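Local structure of glycerol dehydratase (Clostridium butyricum, 1R9D) at residues 167-172 with 272-277; 370-375 with 756-761. The protein probably catalyses the dehydration of glycerol without coenzyme B12, as a glycyl-radical enzyme related to pyruvate formate lyase. All coordinates share one frame; numbering follows the deposited sequence.

Overall arrangement
Contact 1 closes before contact 2 opens along the chain, so the two come in series; their centres lie 24 Å apart and their nearest atoms about 9 Å apart, without touching. Contact 1 (167-172 with 272-277) joins the start of helix 169-190, with the residues leading into it, to the end of helix 260-277, all within the pyruvate formate lyase-like region. Contact 2 (370-375 with 756-761) spans 380 intervening residues and brings the loop between helix 357-369 and strand 375-380 against strand 758-760 of the glycine radical region. Strand 758-760 pairs with strand 765-767, and the predicted radical position, Gly763, lies between them. Tyr169 in contact 1 and Pro372 in contact 2 each lie about 13 Å from a bound glycerol.

Contact 1: residues 167-172 with 272-277; sequences VDYGKV and AIINIE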
loop_
_atom_site.group_PDB
_atom_site.type_symbol
_atom_site.label_atom_id
_atom_site.label_comp_id
_atom_site.label_asym_id
_atom_site.label_seq_id
_atom_site.Cartn_x
_atom_site.Cartn_y
_atom_site.Cartn_z
ATOM N N VAL A 167 12.908 -20.595 9.730
ATOM C CA VAL A 167 12.957 -20.660 8.275
ATOM C C VAL A 167 13.376 -22.033 7.775
ATOM O O VAL A 167 13.716 -22.918 8.561
ATOM C CB VAL A 167 13.916 -19.597 7.693
ATOM C CG1 VAL A 167 13.503 -18.216 8.172
ATOM C CG2 VAL A 167 15.356 -19.903 8.096
ATOM N N ASP A 168 13.346 -22.207 6.458
ATOM C CA ASP A 168 13.714 -23.475 5.848
ATOM C C ASP A 168 15.241 -23.583 5.770
ATOM O O ASP A 168 15.812 -23.553 4.676
ATOM C CB ASP A 168 13.122 -23.561 4.439
ATOM C CG ASP A 168 13.028 -24.986 3.925
ATOM O OD1 ASP A 168 13.765 -25.865 4.428
ATOM O OD2 ASP A 168 12.221 -25.227 2.997
ATOM N N TYR A 169 15.894 -23.701 6.926
ATOM C CA TYR A 169 17.354 -23.808 6.968
ATOM C C TYR A 169 17.847 -24.950 6.088
ATOM O O TYR A 169 18.841 -24.813 5.377
ATOM C CB TYR A 169 17.855 -24.049 8.402
ATOM C CG TYR A 169 17.649 -22.907 9.376
ATOM C CD1 TYR A 169 16.526 -22.862 10.205
ATOM C CD2 TYR A 169 18.595 -21.883 9.493
ATOM C CE1 TYR A 169 16.351 -21.827 11.131
ATOM C CE2 TYR A 169 18.432 -20.845 10.416
ATOM C CZ TYR A 169 17.308 -20.826 11.233
ATOM O OH TYR A 169 17.151 -19.818 12.156
ATOM N N GLY A 170 17.147 -26.080 6.146
ATOM C CA GLY A 170 17.530 -27.243 5.366
ATOM C C GLY A 170 17.610 -26.991 3.874
ATOM O O GLY A 170 18.500 -27.507 3.199
ATOM N N LYS A 171 16.683 -26.194 3.354
ATOM C CA LYS A 171 16.662 -25.891 1.929
ATOM C C LYS A 171 17.855 -25.049 1.506
ATOM O O LYS A 171 18.505 -25.351 0.508
ATOM C CB LYS A 171 15.374 -25.154 1.559
ATOM C CG LYS A 171 15.264 -24.805 0.081
ATOM C CD LYS A 171 13.957 -24.078 -0.207
ATOM C CE LYS A 171 13.803 -23.753 -1.683
ATOM N NZ LYS A 171 12.528 -23.016 -1.942
ATOM N N VAL A 172 18.136 -23.988 2.254
ATOM C CA VAL A 172 19.254 -23.115 1.925
ATOM C C VAL A 172 20.594 -23.836 2.076
ATOM O O VAL A 172 21.527 -23.581 1.317
ATOM C CB VAL A 172 19.256 -21.844 2.800
ATOM C CG1 VAL A 172 20.398 -20.925 2.368
ATOM C CG2 VAL A 172 17.921 -21.121 2.669
ATOM N N ALA A 272 22.396 -15.436 11.203
ATOM C CA ALA A 272 22.899 -14.097 11.478
ATOM C C ALA A 272 22.266 -13.006 10.617
ATOM O O ALA A 272 21.831 -11.981 11.133
ATOM C CB ALA A 272 24.427 -14.069 11.317
ATOM N N ILE A 273 22.207 -13.225 9.307
ATOM C CA ILE A 273 21.646 -12.223 8.411
ATOM C C ILE A 273 20.168 -11.945 8.692
ATOM O O ILE A 273 19.701 -10.825 8.508
ATOM C CB ILE A 273 21.873 -12.623 6.935
ATOM C CG1 ILE A 273 23.382 -12.757 6.677
ATOM C CG2 ILE A 273 21.281 -11.568 6.008
ATOM C CD1 ILE A 273 23.743 -13.347 5.337
ATOM N N ILE A 274 19.432 -12.952 9.152
ATOM C CA ILE A 274 18.027 -12.733 9.483
ATOM C C ILE A 274 17.964 -11.652 10.561
ATOM O O ILE A 274 17.120 -10.751 10.513
ATOM C CB ILE A 274 17.363 -14.020 10.028
ATOM C CG1 ILE A 274 17.179 -15.031 8.895
ATOM C CG2 ILE A 274 16.023 -13.684 10.667
ATOM C CD1 ILE A 274 16.610 -16.365 9.332
ATOM N N ASN A 275 18.885 -11.749 11.519
ATOM C CA ASN A 275 18.984 -10.821 12.641
ATOM C C ASN A 275 19.526 -9.436 12.281
ATOM O O ASN A 275 19.588 -8.544 13.132
ATOM C CB ASN A 275 19.843 -11.455 13.745
ATOM C CG ASN A 275 19.081 -12.496 14.551
ATOM O OD1 ASN A 275 18.403 -12.161 15.519
ATOM N ND2 ASN A 275 19.178 -13.758 14.146
ATOM N N ILE A 276 19.936 -9.263 11.027
ATOM C CA ILE A 276 20.431 -7.972 10.560
ATOM C C ILE A 276 19.277 -7.273 9.833
ATOM O O ILE A 276 19.100 -6.064 9.936
ATOM C CB ILE A 276 21.634 -8.138 9.601
ATOM C CG1 ILE A 276 22.804 -8.775 10.353
ATOM C CG2 ILE A 276 22.041 -6.778 9.033
ATOM C CD1 ILE A 276 24.051 -8.990 9.506
ATOM N N GLU A 277 18.474 -8.052 9.118
ATOM C CA GLU A 277 17.337 -7.492 8.401
ATOM C C GLU A 277 16.287 -6.959 9.371
ATOM O O GLU A 277 15.713 -5.891 9.157
ATOM C CB GLU A 277 16.705 -8.551 7.487
ATOM C CG GLU A 277 15.445 -8.067 6.779
ATOM C CD GLU A 277 14.887 -9.090 5.798
ATOM O OE1 GLU A 277 14.607 -10.232 6.220
ATOM O OE2 GLU A 277 14.726 -8.746 4.604
#
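The capped start of helix 169-190 meets the C-terminal end of helix 260-277 in the helical part of the pyruvate formate lyase-like fold, where Val167 and Ile274 reach toward each other tip to tip. The contact is small, 83 Å² over both sides, and mainly apolar: Val167 CG1 lies 3.8 Å from Ile274 CD1, and Val167 CG2 stands 4.0 Å from the same CD1, so a single methyl is met by both branches of the valine. Ile274 delivers that methyl by an extended chain, with CG1 opposite its carbonyl carbon (chi1 -72°) and CD1 continuing outward. Leu522 of helix 520-524 touches both Val167 and Ile274 and so links the two sides.

Tyr169 backs the valine. Val167 CG2 sits 3.6 Å above the Tyr169 ring plane, over its centre, consistent with a CH-pi contact, while Tyr169 OH comes to 4.5 Å from Ile274 CD1. That hydroxyl is hydrogen-bonded to His271 ND1, and Phe267 meets the ring with planes inclined at about 40°; both residues belong to helix 260-277, so the tyrosine adds a polar and an aromatic link between the same two helices.

Asp168 is the N-cap of helix 169-190 and the centre of an inverse gamma turn, in which Tyr169 N makes a weak bond to Val167 O. The cap itself runs from Lys171 N to Asp168 OD1 over 3.1 Å, bent to 142° at the hydrogen and approaching from above the carboxylate plane.

Contact 2: residues 370-375 with 756-761; sequences KLPQPS and DLIVRV
In the glycine radical region, Ile758 at the start of the two-stranded antiparallel hairpin 758-760/765-767 packs against the Lys370-Pro372 part of the loop that follows helix 357-369. Its side chain points toward the loop and gives the largest single share of the contact, 69 of the 171 Å² buried on both sides together. At chi1 -53° CG1 lies beside the backbone N, and chi2 of -61° folds CD1 over instead of extending it. CD1 is thereby set beside the proline ring, 3.8 Å from Pro372 CD and equally near Pro372 CG, and the two side chains cross at about a right angle. The methylene next to it, Ile758 CG1, approaches Lys370 O at 3.5 Å.

Lys370 is the first residue to leave helix 357-369 and does so with a positive phi of 54°. Its extended side chain leads away from Ile758, and its NZ makes a long, weak ion pair with Glu398. Further along strand 758-760, Arg760 NH1 is hydrogen-bonded to Ser765 OG of the partner strand.

Polar bridging between the segments is left to one water, which donates to both backbone carbonyls: 2.8 Å to Lys370 O and 2.6 Å to Asp756 O.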
loop_
_atom_site.group_PDB
_atom_site.type_symbol
_atom_site.label_atom_id
_atom_site.label_comp_id
_atom_site.label_asym_id
_atom_site.label_seq_id
_atom_site.Cartn_x
_atom_site.Cartn_y
_atom_site.Cartn_z
ATOM N N LYS A 370 27.184 -24.183 28.693
ATOM C CA LYS A 370 26.468 -23.678 29.863
ATOM C C LYS A 370 26.099 -22.190 29.840
ATOM O O LYS A 370 26.287 -21.478 30.826
ATOM C CB LYS A 370 27.258 -23.996 31.140
ATOM C CG LYS A 370 27.490 -25.488 31.356
ATOM C CD LYS A 370 28.144 -25.781 32.703
ATOM C CE LYS A 370 28.378 -27.275 32.884
ATOM N NZ LYS A 370 28.905 -27.596 34.244
ATOM N N LEU A 371 25.570 -21.725 28.713
ATOM C CA LEU A 371 25.135 -20.340 28.573
ATOM C C LEU A 371 23.609 -20.368 28.402
ATOM O O LEU A 371 23.037 -21.427 28.179
ATOM C CB LEU A 371 25.813 -19.690 27.356
ATOM C CG LEU A 371 27.302 -19.372 27.565
ATOM C CD1 LEU A 371 27.919 -18.801 26.291
ATOM C CD2 LEU A 371 27.440 -18.374 28.700
ATOM N N PRO A 372 22.935 -19.210 28.506
ATOM C CA PRO A 372 21.471 -19.131 28.366
ATOM C C PRO A 372 20.898 -19.638 27.043
ATOM O O PRO A 372 19.816 -20.238 27.015
ATOM C CB PRO A 372 21.186 -17.646 28.568
ATOM C CG PRO A 372 22.298 -17.207 29.470
ATOM C CD PRO A 372 23.490 -17.893 28.857
ATOM N N GLN A 373 21.611 -19.378 25.949
ATOM C CA GLN A 373 21.170 -19.798 24.625
ATOM C C GLN A 373 21.998 -20.955 24.078
ATOM O O GLN A 373 23.155 -21.149 24.468
ATOM C CB GLN A 373 21.244 -18.612 23.654
ATOM C CG GLN A 373 20.291 -17.486 23.995
ATOM C CD GLN A 373 18.851 -17.850 23.686
ATOM O OE1 GLN A 373 18.470 -17.964 22.522
ATOM N NE2 GLN A 373 18.048 -18.050 24.728
ATOM N N PRO A 374 21.407 -21.758 23.182
ATOM C CA PRO A 374 20.028 -21.594 22.709
ATOM C C PRO A 374 19.058 -22.202 23.716
ATOM O O PRO A 374 19.472 -22.907 24.639
ATOM C CB PRO A 374 20.027 -22.364 21.399
ATOM C CG PRO A 374 20.944 -23.505 21.715
ATOM C CD PRO A 374 22.094 -22.814 22.417
ATOM N N SER A 375 17.773 -21.916 23.541
ATOM C CA SER A 375 16.751 -22.469 24.419
ATOM C C SER A 375 16.567 -23.903 23.936
ATOM O O SER A 375 15.715 -24.178 23.085
ATOM C CB SER A 375 15.448 -21.677 24.277
ATOM O OG SER A 375 15.611 -20.338 24.727
ATOM N N ASP A 756 28.573 -16.938 36.087
ATOM C CA ASP A 756 28.168 -18.051 35.235
ATOM C C ASP A 756 26.916 -18.795 35.701
ATOM O O ASP A 756 26.553 -19.816 35.123
ATOM C CB ASP A 756 29.326 -19.042 35.105
ATOM C CG ASP A 756 29.519 -19.876 36.357
ATOM O OD1 ASP A 756 29.416 -19.315 37.469
ATOM O OD2 ASP A 756 29.780 -21.090 36.228
ATOM N N LEU A 757 26.260 -18.289 36.740
ATOM C CA LEU A 757 25.056 -18.938 37.261
ATOM C C LEU A 757 23.874 -18.755 36.310
ATOM O O LEU A 757 23.464 -17.631 36.034
ATOM C CB LEU A 757 24.695 -18.365 38.637
ATOM C CG LEU A 757 23.385 -18.878 39.252
ATOM C CD1 LEU A 757 23.489 -20.368 39.523
ATOM C CD2 LEU A 757 23.090 -18.121 40.536
ATOM N N ILE A 758 23.332 -19.869 35.822
ATOM C CA ILE A 758 22.194 -19.844 34.904
ATOM C C ILE A 758 20.942 -20.341 35.617
ATOM O O ILE A 758 21.011 -21.274 36.416
ATOM C CB ILE A 758 22.419 -20.765 33.686
ATOM C CG1 ILE A 758 23.750 -20.432 33.006
ATOM C CG2 ILE A 758 21.263 -20.601 32.692
ATOM C CD1 ILE A 758 23.832 -19.012 32.485
ATOM N N VAL A 759 19.802 -19.723 35.320
ATOM C CA VAL A 759 18.539 -20.122 35.932
ATOM C C VAL A 759 17.401 -20.082 34.913
ATOM O O VAL A 759 17.434 -19.313 33.953
ATOM C CB VAL A 759 18.164 -19.194 37.109
ATOM C CG1 VAL A 759 17.906 -17.788 36.601
ATOM C CG2 VAL A 759 16.938 -19.725 37.824
ATOM N N ARG A 760 16.393 -20.916 35.131
ATOM C CA ARG A 760 15.241 -20.960 34.241
ATOM C C ARG A 760 14.222 -19.917 34.686
ATOM O O ARG A 760 13.846 -19.875 35.861
ATOM C CB ARG A 760 14.587 -22.342 34.299
ATOM C CG ARG A 760 13.593 -22.597 33.193
ATOM C CD ARG A 760 14.315 -22.599 31.861
ATOM N NE ARG A 760 13.449 -23.009 30.770
ATOM C CZ ARG A 760 13.854 -23.158 29.515
ATOM N NH1 ARG A 760 15.120 -22.927 29.190
ATOM N NH2 ARG A 760 12.994 -23.549 28.589
ATOM N N VAL A 761 13.785 -19.071 33.760
ATOM C CA VAL A 761 12.784 -18.064 34.071
ATOM C C VAL A 761 11.430 -18.659 33.659
ATOM O O VAL A 761 10.703 -19.185 34.501
ATOM C CB VAL A 761 13.055 -16.740 33.312
ATOM C CG1 VAL A 761 12.025 -15.694 33.702
ATOM C CG2 VAL A 761 14.456 -16.227 33.644
HETATM O O HOH W 1 27.641 -21.268 33.287
#